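Local coordinates for putative exported protein (Peptoclostridium difficile, PDB 5TTA) that is of unknown function but is made with a signal sequence, consistent with export, and belongs to the DUF5780 family of the E-set clan, at residues Q49-D52 / H56-S59; F188-K193 / G199-K204. One frame throughout, in Å; residues are numbered along the deposited sequence.

Overall arrangement
Contacts 1 and 2, centred about 9 Å apart, join neighbouring parts of the fold by different chemistry. Contact 1 closes the hairpin of strands 41-50 and 58-66 with a ladder of backbone bonds, to which an aspartate and a histidine of the turn add side-chain bonds. Contact 2 follows the chain beyond strand 183-189, where a histidine ring reaches a main-chain carbonyl. Both are partly buried: His56 and Lys193 are exposed, Trp57 and Leu190 buried. Strand 58-66 lies between the other two strands of its sheet and joins the contacts, as Pro58 O and Leu190 N, 2.9 Å apart, probably share a hydrogen bond.

Contact 1. Residues Q49-D52 / H56-S59; sequences QYDD and HWPS
Tyr50 and Pro58 face each other as a non-hydrogen-bonded antiparallel pair, and the tyrosine side chain runs from the turn toward the proline. Tyr50 CB lies 4.1 Å from His56 CB. With CG anti to its own carbonyl carbon, the ring passes beside the opposite chain: Tyr50 CD2 comes 3.4 Å from His56 O, which sits at the ring edge near its plane, and Tyr50 CE2 touches Pro58 CB at 3.6 Å, the two side chains crossing at a slant. Farther out, Tyr50 OH packs against CB of His201 in strand 200-201.

This is the closing end of a beta hairpin formed by strands 41-50 and 58-66. Its last hydrogen-bonded pair, Gln49 and Ser59, exchanges two nearly straight bonds, with Ser59 N 2.8 Å from Gln49 O. Past the paired strands, Asp51 N still donates to Trp57 O over 3.0 Å, while Tyr50 CA directs a C-H toward that same oxygen.

The turn is tied by side chains as well. His56 ND1 donates to Asp51 O at 2.9 Å, the acceptor tilted from the imidazole plane and the bond bent to 143° at the hydrogen; a C-H contact from His56 CA reaches the same carbonyl. The Asp51 carboxylate is folded back over the turn by a chi1 of 69°, which places CG between the backbone N and the carbonyl carbon. From there Asp51 OD2 accepts a weak bond from Trp57 N at 3.3 Å, and Asp51 OD1 is hydrogen-bonded to Thr53 OG1. Carboxylate and indole lie side by side, their planes 30° apart; the indole continues into the interior, where NE1 bonds to Gly117 O and the ring meets Phe191 edge-to-face.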
ATOM      1  N   GLN A  49      10.761  29.506   6.316  1.00 22.42           N
ATOM      2  CA  GLN A  49       9.583  30.188   6.815  1.00 29.52           C
ATOM      3  C   GLN A  49       9.150  29.525   8.118  1.00 29.93           C
ATOM      4  O   GLN A  49       9.390  28.331   8.338  1.00 22.13           O
ATOM      5  CB  GLN A  49       8.459  30.151   5.775  1.00 26.02           C
ATOM      6  CG  GLN A  49       8.929  30.722   4.426  1.00 37.83           C
ATOM      7  CD  GLN A  49       7.830  30.888   3.375  1.00 49.56           C
ATOM      8  OE1 GLN A  49       6.651  30.610   3.623  1.00 51.01           O
ATOM      9  NE2 GLN A  49       8.228  31.339   2.178  1.00 51.56           N
ATOM     10  N   TYR A  50       8.519  30.313   8.984  1.00 20.57           N
ATOM     11  CA  TYR A  50       8.034  29.836  10.278  1.00 21.82           C
ATOM     12  C   TYR A  50       6.514  29.834  10.296  1.00 30.49           C
ATOM     13  O   TYR A  50       5.877  30.753   9.766  1.00 29.37           O
ATOM     14  CB  TYR A  50       8.567  30.718  11.405  1.00 24.88           C
ATOM     15  CG  TYR A  50      10.066  30.850  11.341  1.00 29.79           C
ATOM     16  CD1 TYR A  50      10.674  31.831  10.557  1.00 34.38           C
ATOM     17  CD2 TYR A  50      10.877  29.952  12.022  1.00 27.62           C
ATOM     18  CE1 TYR A  50      12.064  31.922  10.482  1.00 36.15           C
ATOM     19  CE2 TYR A  50      12.255  30.043  11.967  1.00 31.76           C
ATOM     20  CZ  TYR A  50      12.843  31.016  11.204  1.00 33.66           C
ATOM     21  OH  TYR A  50      14.217  31.087  11.173  1.00 36.57           O
ATOM     22  N   ASP A  51       5.930  28.813  10.919  1.00 26.60           N
ATOM     23  CA  ASP A  51       4.482  28.740  10.906  1.00 28.56           C
ATOM     24  C   ASP A  51       3.889  29.797  11.844  1.00 28.83           C
ATOM     25  O   ASP A  51       4.596  30.492  12.589  1.00 28.36           O
ATOM     26  CB  ASP A  51       4.009  27.326  11.249  1.00 35.05           C
ATOM     27  CG  ASP A  51       4.266  26.923  12.710  1.00 34.24           C
ATOM     28  OD1 ASP A  51       4.150  27.760  13.639  1.00 35.12           O
ATOM     29  OD2 ASP A  51       4.540  25.723  12.935  1.00 34.65           O
ATOM     30  N   ASP A  52       2.564  29.911  11.795  1.00 33.39           N
ATOM     31  CA  ASP A  52       1.842  30.969  12.496  1.00 44.97           C
ATOM     32  C   ASP A  52       1.516  30.639  13.944  1.00 45.06           C
ATOM     33  O   ASP A  52       1.078  31.534  14.672  1.00 54.95           O
ATOM     34  CB  ASP A  52       0.527  31.278  11.778  1.00 61.79           C
ATOM     35  CG  ASP A  52       0.736  32.020  10.490  1.00 78.75           C
ATOM     36  OD1 ASP A  52      -0.007  31.740   9.522  1.00 89.39           O
ATOM     37  OD2 ASP A  52       1.640  32.885  10.447  1.00 84.18           O
ATOM     38  N   HIS A  56       6.021  28.567  16.142  1.00 25.75           N
ATOM     39  CA  HIS A  56       6.769  29.100  14.992  1.00 22.56           C
ATOM     40  C   HIS A  56       7.806  28.099  14.482  1.00 24.95           C
ATOM     41  O   HIS A  56       8.995  28.395  14.363  1.00 27.09           O
ATOM     42  CB  HIS A  56       7.426  30.433  15.351  1.00 26.29           C
ATOM     43  CG  HIS A  56       6.444  31.490  15.764  1.00 34.02           C
ATOM     44  ND1 HIS A  56       5.546  32.049  14.882  1.00 35.45           N
ATOM     45  CD2 HIS A  56       6.210  32.078  16.962  1.00 38.30           C
ATOM     46  CE1 HIS A  56       4.802  32.941  15.517  1.00 40.68           C
ATOM     47  NE2 HIS A  56       5.183  32.976  16.782  1.00 36.84           N
ATOM     48  N   TRP A  57       7.334  26.905  14.152  1.00 21.54           N
ATOM     49  CA  TRP A  57       8.263  25.888  13.687  1.00 21.37           C
ATOM     50  C   TRP A  57       8.842  26.277  12.321  1.00 22.76           C
ATOM     51  O   TRP A  57       8.130  26.833  11.473  1.00 19.43           O
ATOM     52  CB  TRP A  57       7.595  24.532  13.586  1.00 20.51           C
ATOM     53  CG  TRP A  57       7.421  23.812  14.918  1.00 23.62           C
ATOM     54  CD1 TRP A  57       7.605  24.325  16.188  1.00 22.05           C
ATOM     55  CD2 TRP A  57       6.995  22.467  15.084  1.00 27.34           C
ATOM     56  NE1 TRP A  57       7.354  23.347  17.130  1.00 22.86           N
ATOM     57  CE2 TRP A  57       6.967  22.200  16.477  1.00 25.22           C
ATOM     58  CE3 TRP A  57       6.662  21.439  14.186  1.00 25.03           C
ATOM     59  CZ2 TRP A  57       6.613  20.951  16.987  1.00 26.25           C
ATOM     60  CZ3 TRP A  57       6.302  20.196  14.702  1.00 35.23           C
ATOM     61  CH2 TRP A  57       6.269  19.969  16.091  1.00 30.14           C
ATOM     62  N   PRO A  58      10.125  25.997  12.085  1.00 21.16           N
ATOM     63  CA  PRO A  58      10.782  26.356  10.812  1.00 17.42           C
ATOM     64  C   PRO A  58      10.638  25.285   9.748  1.00 15.50           C
ATOM     65  O   PRO A  58      10.771  24.087  10.016  1.00 21.20           O
ATOM     66  CB  PRO A  58      12.265  26.477  11.211  1.00 20.10           C
ATOM     67  CG  PRO A  58      12.435  25.404  12.278  1.00 24.38           C
ATOM     68  CD  PRO A  58      11.057  25.373  13.045  1.00 24.57           C
ATOM     69  N   SER A  59      10.415  25.728   8.505  1.00 18.00           N
ATOM     70  CA  SER A  59      10.421  24.806   7.373  1.00 18.96           C
ATOM     71  C   SER A  59      11.209  25.402   6.213  1.00 19.48           C
ATOM     72  O   SER A  59      11.184  26.610   5.972  1.00 22.76           O
ATOM     73  CB  SER A  59       9.007  24.484   6.836  1.00 21.54           C
ATOM     74  OG  SER A  59       8.200  23.757   7.755  1.00 23.59           O
TER

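Contact 2. Residues F188-K193 / G199-K204; sequences FLLFDK and GEHGVK
A chi1 of -149° and a chi2 of -57° swing the His201 imidazole across to the chain leaving strand 183-189. There His201 NE2 donates to Leu190 O over 2.9 Å, nearly straight at 167°, with the oxygen at the ring edge and in its plane. The neighbouring His201 CE1 comes 3.0 Å from Asp192 O, while Lys193 C lies over one face, offset toward the rim. On the other nitrogen, His201 ND1 accepts from Val203 N at 3.3 Å, so both ring nitrogens are engaged by main chain and the rotation of the imidazole is fixed.

Residues 199-204 include one strand of a small two-stranded antiparallel ribbon, 200-201 paired with 194-195, and 188-193 leads into the other. Beside it Gly202 N donates to Lys193 O over 2.9 Å, the donor standing above the carbonyl plane and not on a lone pair. That carbonyl also accepts a hydrogen bond from a water, which bonds weakly to Glu200 O, and a C-H contact from His201 CA. Lys193 CB packs 4.1 Å from His201 CE1, whereas the Leu190 side chain extends to Ile48 and Trp93, and the His201 ring lies against Pro58 of strand 58-66.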
ATOM      1  N   PHE A 188       9.280  21.492   4.056  1.00 20.10           N
ATOM      2  CA  PHE A 188       9.973  20.447   4.803  1.00 24.00           C
ATOM      3  C   PHE A 188      10.525  21.027   6.098  1.00 14.20           C
ATOM      4  O   PHE A 188      11.353  21.941   6.066  1.00 18.83           O
ATOM      5  CB  PHE A 188      11.100  19.852   3.962  1.00 23.19           C
ATOM      6  CG  PHE A 188      10.679  19.507   2.567  1.00 18.69           C
ATOM      7  CD1 PHE A 188      10.771  20.454   1.550  1.00 19.37           C
ATOM      8  CD2 PHE A 188      10.180  18.245   2.276  1.00 19.73           C
ATOM      9  CE1 PHE A 188      10.400  20.151   0.260  1.00 18.52           C
ATOM     10  CE2 PHE A 188       9.787  17.932   0.974  1.00 25.72           C
ATOM     11  CZ  PHE A 188       9.922  18.880  -0.032  1.00 19.51           C
ATOM     12  N   LEU A 189      10.079  20.471   7.235  1.00 21.43           N
ATOM     13  CA  LEU A 189      10.545  20.935   8.543  1.00 18.71           C
ATOM     14  C   LEU A 189      12.074  20.924   8.601  1.00 12.19           C
ATOM     15  O   LEU A 189      12.722  19.988   8.118  1.00 16.44           O
ATOM     16  CB  LEU A 189       9.939  20.057   9.661  1.00 18.49           C
ATOM     17  CG  LEU A 189       8.439  20.327   9.901  1.00 18.84           C
ATOM     18  CD1 LEU A 189       7.790  19.300  10.882  1.00 19.64           C
ATOM     19  CD2 LEU A 189       8.312  21.729  10.464  1.00 21.18           C
ATOM     20  N   LEU A 190      12.655  21.986   9.179  1.00 13.29           N
ATOM     21  CA  LEU A 190      14.130  22.163   9.205  1.00 15.78           C
ATOM     22  C   LEU A 190      14.550  22.645  10.603  1.00 18.85           C
ATOM     23  O   LEU A 190      14.831  23.823  10.835  1.00 20.24           O
ATOM     24  CB  LEU A 190      14.573  23.116   8.096  1.00 13.68           C
ATOM     25  CG  LEU A 190      16.082  23.118   7.801  1.00 16.80           C
ATOM     26  CD1 LEU A 190      16.391  21.797   7.129  1.00 19.70           C
ATOM     27  CD2 LEU A 190      16.438  24.247   6.886  1.00 24.85           C
ATOM     28  N   PHE A 191      14.552  21.698  11.559  1.00 18.53           N
ATOM     29  CA  PHE A 191      14.846  21.987  12.957  1.00 22.84           C
ATOM     30  C   PHE A 191      16.321  22.235  13.233  1.00 21.12           C
ATOM     31  O   PHE A 191      16.639  23.044  14.104  1.00 18.48           O
ATOM     32  CB  PHE A 191      14.355  20.834  13.834  1.00 17.93           C
ATOM     33  CG  PHE A 191      12.867  20.677  13.832  1.00 17.95           C
ATOM     34  CD1 PHE A 191      12.283  19.543  13.304  1.00 18.66           C
ATOM     35  CD2 PHE A 191      12.051  21.700  14.316  1.00 22.78           C
ATOM     36  CE1 PHE A 191      10.895  19.387  13.304  1.00 26.91           C
ATOM     37  CE2 PHE A 191      10.656  21.563  14.330  1.00 25.54           C
ATOM     38  CZ  PHE A 191      10.077  20.407  13.819  1.00 24.62           C
ATOM     39  N   ASP A 192      17.235  21.586  12.508  1.00 20.20           N
ATOM     40  CA  ASP A 192      18.659  21.766  12.807  1.00 20.11           C
ATOM     41  C   ASP A 192      19.082  23.225  12.637  1.00 23.95           C
ATOM     42  O   ASP A 192      18.731  23.875  11.644  1.00 24.08           O
ATOM     43  CB  ASP A 192      19.507  20.854  11.917  1.00 19.75           C
ATOM     44  CG  ASP A 192      20.955  20.747  12.409  1.00 32.42           C
ATOM     45  OD1 ASP A 192      21.219  21.097  13.579  1.00 26.84           O
ATOM     46  OD2 ASP A 192      21.831  20.317  11.628  1.00 24.97           O
ATOM     47  N   LYS A 193      19.823  23.744  13.633  1.00 21.13           N
ATOM     48  CA  LYS A 193      20.398  25.107  13.723  1.00 22.92           C
ATOM     49  C   LYS A 193      19.345  26.150  14.082  1.00 24.65           C
ATOM     50  O   LYS A 193      19.643  27.342  14.036  1.00 24.16           O
ATOM     51  CB  LYS A 193      21.106  25.570  12.437  1.00 24.34           C
ATOM     52  CG  LYS A 193      22.120  24.560  11.859  1.00 27.70           C
ATOM     53  CD  LYS A 193      23.371  24.457  12.697  1.00 34.63           C
ATOM     54  CE  LYS A 193      24.468  23.703  11.938  1.00 33.49           C
ATOM     55  NZ  LYS A 193      25.695  23.605  12.753  1.00 29.82           N
ATOM     56  N   GLY A 199      13.922  32.475  17.980  1.00 30.41           N
ATOM     57  CA  GLY A 199      13.515  32.507  16.601  1.00 39.25           C
ATOM     58  C   GLY A 199      14.654  32.515  15.601  1.00 38.43           C
ATOM     59  O   GLY A 199      14.387  32.588  14.395  1.00 41.54           O
ATOM     60  N   GLU A 200      15.904  32.439  16.056  1.00 35.83           N
ATOM     61  CA  GLU A 200      17.050  32.534  15.157  1.00 40.38           C
ATOM     62  C   GLU A 200      17.331  31.199  14.481  1.00 35.58           C
ATOM     63  O   GLU A 200      17.209  30.137  15.098  1.00 30.88           O
ATOM     64  CB  GLU A 200      18.303  32.979  15.909  1.00 47.83           C
ATOM     65  CG  GLU A 200      18.158  34.242  16.720  1.00 62.29           C
ATOM     66  CD  GLU A 200      19.355  34.463  17.635  1.00 74.97           C
ATOM     67  OE1 GLU A 200      20.154  35.388  17.365  1.00 77.44           O
ATOM     68  OE2 GLU A 200      19.507  33.691  18.614  1.00 75.45           O
ATOM     69  N   HIS A 201      17.747  31.265  13.215  1.00 28.10           N
ATOM     70  CA  HIS A 201      18.128  30.090  12.445  1.00 23.29           C
ATOM     71  C   HIS A 201      19.517  30.325  11.861  1.00 24.60           C
ATOM     72  O   HIS A 201      19.740  31.346  11.204  1.00 29.91           O
ATOM     73  CB  HIS A 201      17.124  29.804  11.332  1.00 24.92           C
ATOM     74  CG  HIS A 201      17.003  28.352  10.999  1.00 25.36           C
ATOM     75  ND1 HIS A 201      18.080  27.589  10.604  1.00 27.95           N
ATOM     76  CD2 HIS A 201      15.941  27.515  11.036  1.00 23.51           C
ATOM     77  CE1 HIS A 201      17.685  26.343  10.408  1.00 27.48           C
ATOM     78  NE2 HIS A 201      16.391  26.275  10.649  1.00 21.91           N
ATOM     79  N   GLY A 202      20.441  29.384  12.092  1.00 23.75           N
ATOM     80  CA  GLY A 202      21.783  29.543  11.553  1.00 23.27           C
ATOM     81  C   GLY A 202      21.809  29.532  10.037  1.00 20.53           C
ATOM     82  O   GLY A 202      22.745  30.059   9.418  1.00 28.40           O
ATOM     83  N   VAL A 203      20.818  28.906   9.423  1.00 21.26           N
ATOM     84  CA  VAL A 203      20.716  28.848   7.967  1.00 23.92           C
ATOM     85  C   VAL A 203      20.119  30.158   7.476  1.00 27.31           C
ATOM     86  O   VAL A 203      19.002  30.517   7.856  1.00 26.74           O
ATOM     87  CB  VAL A 203      19.861  27.661   7.509  1.00 22.11           C
ATOM     88  CG1 VAL A 203      19.617  27.745   6.003  1.00 21.16           C
ATOM     89  CG2 VAL A 203      20.505  26.342   7.881  1.00 26.20           C
ATOM     90  N   LYS A 204      20.862  30.872   6.627  1.00 19.43           N
ATOM     91  CA  LYS A 204      20.399  32.127   6.053  1.00 26.08           C
ATOM     92  C   LYS A 204      19.928  31.964   4.619  1.00 32.13           C
ATOM     93  O   LYS A 204      18.996  32.656   4.196  1.00 24.05           O
ATOM     94  CB  LYS A 204      21.528  33.174   6.118  1.00 25.06           C
ATOM     95  CG  LYS A 204      21.172  34.558   5.602  1.00 34.73           C
ATOM     96  CD  LYS A 204      20.074  35.216   6.423  1.00 47.70           C
ATOM     97  CE  LYS A 204      20.178  36.736   6.355  1.00 50.10           C
ATOM     98  NZ  LYS A 204      19.769  37.255   5.034  1.00 51.10           N
TER
HETATM   99  O   HOH W   1      20.229  29.726  16.007  1.00 52.69           O